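Local coordinates for malonyl acyl carrier protein transacylase (Streptococcus pneumoniae, PDB 3IM8) that probably catalyses transfer of the malonyl group from malonyl-CoA to holo acyl carrier protein in fatty acid synthesis, at residues Pro83-Gly88 and Gln262-Ser267. Sequence-based numbering, arbitrary orientation.
Sequences PDMVAG and QEAGIS
No flat group forms the contact: M85 meets A264 and I266 through thioether and methyl surfaces, with no aromatic face or edge involved. The planar ends nearby are engaged with other parts of the chain, the D84 carboxylate with the backbone of T4 through OD2 and the Q262 amide with D286 through NE2. The contacts across the two segments are apolar. M85 SD lies 3.4 Å from A264 CB and 3.6 Å from I266 CG2, and the two methyls subtend about 78° at the sulfur, so they meet it from distinct directions. I266 CG2 also comes within 4.0 Å of M85 CG, which extends the touch from the sulfur back along the chain. M85 reaches out because CA, CB, CG and SD run extended (chi2 -170°); the bend at chi3 (60°) then carries CE away from I266, whose CG2 lies roughly beyond SD on the far side from CE. I266 CG2 sits beside its own backbone N and roughly opposite its carbonyl carbon, in an unstaggered chi1, and the two side chains cross at a slant. A264 is exposed, whereas M85 and I266 are buried, so the packing runs from the surface inward, where M261 touches both M85 and I266. G265, with positive phi, is the C-prime residue of a Schellman motif closing helix 254-263, with I266 N paired to M261 O; the chain then turns into strand 268-272. In the four-stranded parallel sheet, strand 4-8 separates 85-88 from 268-272, so this is not a strand-to-strand contact. It is packing of the turn that follows helix 254-263 against strand 85-88, an outermost strand of the parallel sheet, which leads on to S90 in a sequence consistent with a GxSxG nucleophile elbow.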
ATOM      1  N   PRO A  83      11.693 -13.850   0.501  1.00 30.29           N
ATOM      2  CA  PRO A  83      12.092 -12.668  -0.310  1.00 29.26           C
ATOM      3  C   PRO A  83      13.487 -12.124  -0.003  1.00 28.00           C
ATOM      4  O   PRO A  83      13.962 -12.273   1.106  1.00 27.94           O
ATOM      5  CB  PRO A  83      11.025 -11.626   0.057  1.00 29.02           C
ATOM      6  CG  PRO A  83      10.639 -11.976   1.407  1.00 28.58           C
ATOM      7  CD  PRO A  83      10.632 -13.502   1.451  1.00 29.03           C
ATOM      8  N   ASP A  84      14.127 -11.494  -0.981  1.00 26.83           N
ATOM      9  CA  ASP A  84      15.423 -10.839  -0.757  1.00 26.79           C
ATOM     10  C   ASP A  84      15.261  -9.364  -0.406  1.00 25.61           C
ATOM     11  O   ASP A  84      16.131  -8.744   0.252  1.00 24.63           O
ATOM     12  CB  ASP A  84      16.327 -11.025  -2.000  1.00 27.62           C
ATOM     13  CG  ASP A  84      16.599 -12.511  -2.284  1.00 29.41           C
ATOM     14  OD1 ASP A  84      17.236 -13.139  -1.438  1.00 30.49           O
ATOM     15  OD2 ASP A  84      16.113 -13.069  -3.286  1.00 32.73           O
ATOM     16  N   MET A  85      14.145  -8.794  -0.850  1.00 25.05           N
ATOM     17  CA  MET A  85      13.774  -7.393  -0.551  1.00 24.64           C
ATOM     18  C   MET A  85      12.256  -7.311  -0.524  1.00 23.79           C
ATOM     19  O   MET A  85      11.589  -8.106  -1.192  1.00 23.96           O
ATOM     20  CB  MET A  85      14.289  -6.407  -1.628  1.00 24.98           C
ATOM     21  CG  MET A  85      15.779  -6.416  -1.842  1.00 28.90           C
ATOM     22  SD  MET A  85      16.385  -5.064  -2.874  1.00 37.86           S
ATOM     23  CE  MET A  85      15.872  -3.661  -1.957  1.00 34.41           C
ATOM     24  N   VAL A  86      11.711  -6.349   0.216  1.00 23.02           N
ATOM     25  CA  VAL A  86      10.259  -6.124   0.245  1.00 22.12           C
ATOM     26  C   VAL A  86       9.885  -4.656   0.052  1.00 22.02           C
ATOM     27  O   VAL A  86      10.708  -3.798   0.237  1.00 20.97           O
ATOM     28  CB  VAL A  86       9.590  -6.633   1.550  1.00 22.18           C
ATOM     29  CG1 VAL A  86       9.808  -8.145   1.731  1.00 21.55           C
ATOM     30  CG2 VAL A  86      10.081  -5.829   2.782  1.00 22.39           C
ATOM     31  N   ALA A  87       8.604  -4.406  -0.263  1.00 21.82           N
ATOM     32  CA  ALA A  87       7.999  -3.085  -0.330  1.00 21.70           C
ATOM     33  C   ALA A  87       6.493  -3.379  -0.334  1.00 21.70           C
ATOM     34  O   ALA A  87       6.073  -4.519  -0.598  1.00 21.54           O
ATOM     35  CB  ALA A  87       8.404  -2.352  -1.646  1.00 21.96           C
ATOM     36  N   GLY A  88       5.689  -2.367  -0.050  1.00 21.12           N
ATOM     37  CA  GLY A  88       4.230  -2.540  -0.060  1.00 21.03           C
ATOM     38  C   GLY A  88       3.598  -1.178  -0.279  1.00 22.43           C
ATOM     39  O   GLY A  88       4.194  -0.157   0.088  1.00 22.73           O
ATOM     40  N   GLN A 262      15.447  -3.050  -8.836  1.00 25.46           N
ATOM     41  CA  GLN A 262      16.177  -3.461 -10.071  1.00 27.77           C
ATOM     42  C   GLN A 262      17.675  -3.159  -9.984  1.00 29.26           C
ATOM     43  O   GLN A 262      18.486  -4.030 -10.296  1.00 29.84           O
ATOM     44  CB  GLN A 262      15.558  -2.858 -11.339  1.00 27.67           C
ATOM     45  CG  GLN A 262      14.098  -3.223 -11.409  1.00 28.52           C
ATOM     46  CD  GLN A 262      13.517  -2.968 -12.739  1.00 28.14           C
ATOM     47  OE1 GLN A 262      13.226  -1.831 -13.082  1.00 28.86           O
ATOM     48  NE2 GLN A 262      13.354  -4.040 -13.526  1.00 28.11           N
ATOM     49  N   GLU A 263      18.040  -1.973  -9.502  1.00 29.94           N
ATOM     50  CA  GLU A 263      19.457  -1.711  -9.164  1.00 32.03           C
ATOM     51  C   GLU A 263      20.043  -2.662  -8.113  1.00 32.16           C
ATOM     52  O   GLU A 263      21.230  -2.991  -8.208  1.00 32.02           O
ATOM     53  CB  GLU A 263      19.694  -0.262  -8.733  1.00 32.39           C
ATOM     54  CG  GLU A 263      19.742   0.739  -9.869  1.00 38.22           C
ATOM     55  CD  GLU A 263      21.034   0.633 -10.739  1.00 42.37           C
ATOM     56  OE1 GLU A 263      20.875   0.566 -11.979  1.00 45.54           O
ATOM     57  OE2 GLU A 263      22.176   0.599 -10.196  1.00 41.62           O
ATOM     58  N   ALA A 264      19.255  -3.126  -7.128  1.00 32.45           N
ATOM     59  CA  ALA A 264      19.816  -4.060  -6.127  1.00 32.53           C
ATOM     60  C   ALA A 264      19.948  -5.423  -6.738  1.00 33.04           C
ATOM     61  O   ALA A 264      20.279  -6.402  -6.046  1.00 33.70           O
ATOM     62  CB  ALA A 264      18.969  -4.134  -4.847  1.00 32.16           C
ATOM     63  N   GLY A 265      19.699  -5.477  -8.044  1.00 33.98           N
ATOM     64  CA  GLY A 265      19.762  -6.699  -8.823  1.00 35.18           C
ATOM     65  C   GLY A 265      18.587  -7.642  -8.659  1.00 36.17           C
ATOM     66  O   GLY A 265      18.723  -8.846  -8.919  1.00 35.32           O
ATOM     67  N   ILE A 266      17.413  -7.158  -8.259  1.00 37.01           N
ATOM     68  CA  ILE A 266      16.336  -8.147  -8.129  1.00 38.29           C
ATOM     69  C   ILE A 266      15.704  -8.458  -9.513  1.00 39.21           C
ATOM     70  O   ILE A 266      15.381  -7.531 -10.260  1.00 39.37           O
ATOM     71  CB  ILE A 266      15.296  -7.896  -6.956  1.00 38.42           C
ATOM     72  CG1 ILE A 266      13.986  -7.357  -7.477  1.00 37.48           C
ATOM     73  CG2 ILE A 266      15.831  -7.081  -5.792  1.00 38.91           C
ATOM     74  CD1 ILE A 266      13.126  -8.450  -7.966  1.00 35.23           C
ATOM     75  N   SER A 267      15.553  -9.752  -9.853  1.00 40.26           N
ATOM     76  CA  SER A 267      15.034 -10.176 -11.185  1.00 40.92           C
ATOM     77  C   SER A 267      13.525 -10.523 -11.248  1.00 39.23           C
ATOM     78  O   SER A 267      12.826 -10.192 -12.237  1.00 40.39           O
ATOM     79  CB  SER A 267      15.862 -11.351 -11.734  1.00 41.55           C
ATOM     80  OG  SER A 267      15.920 -12.413 -10.798  1.00 44.11           O
TER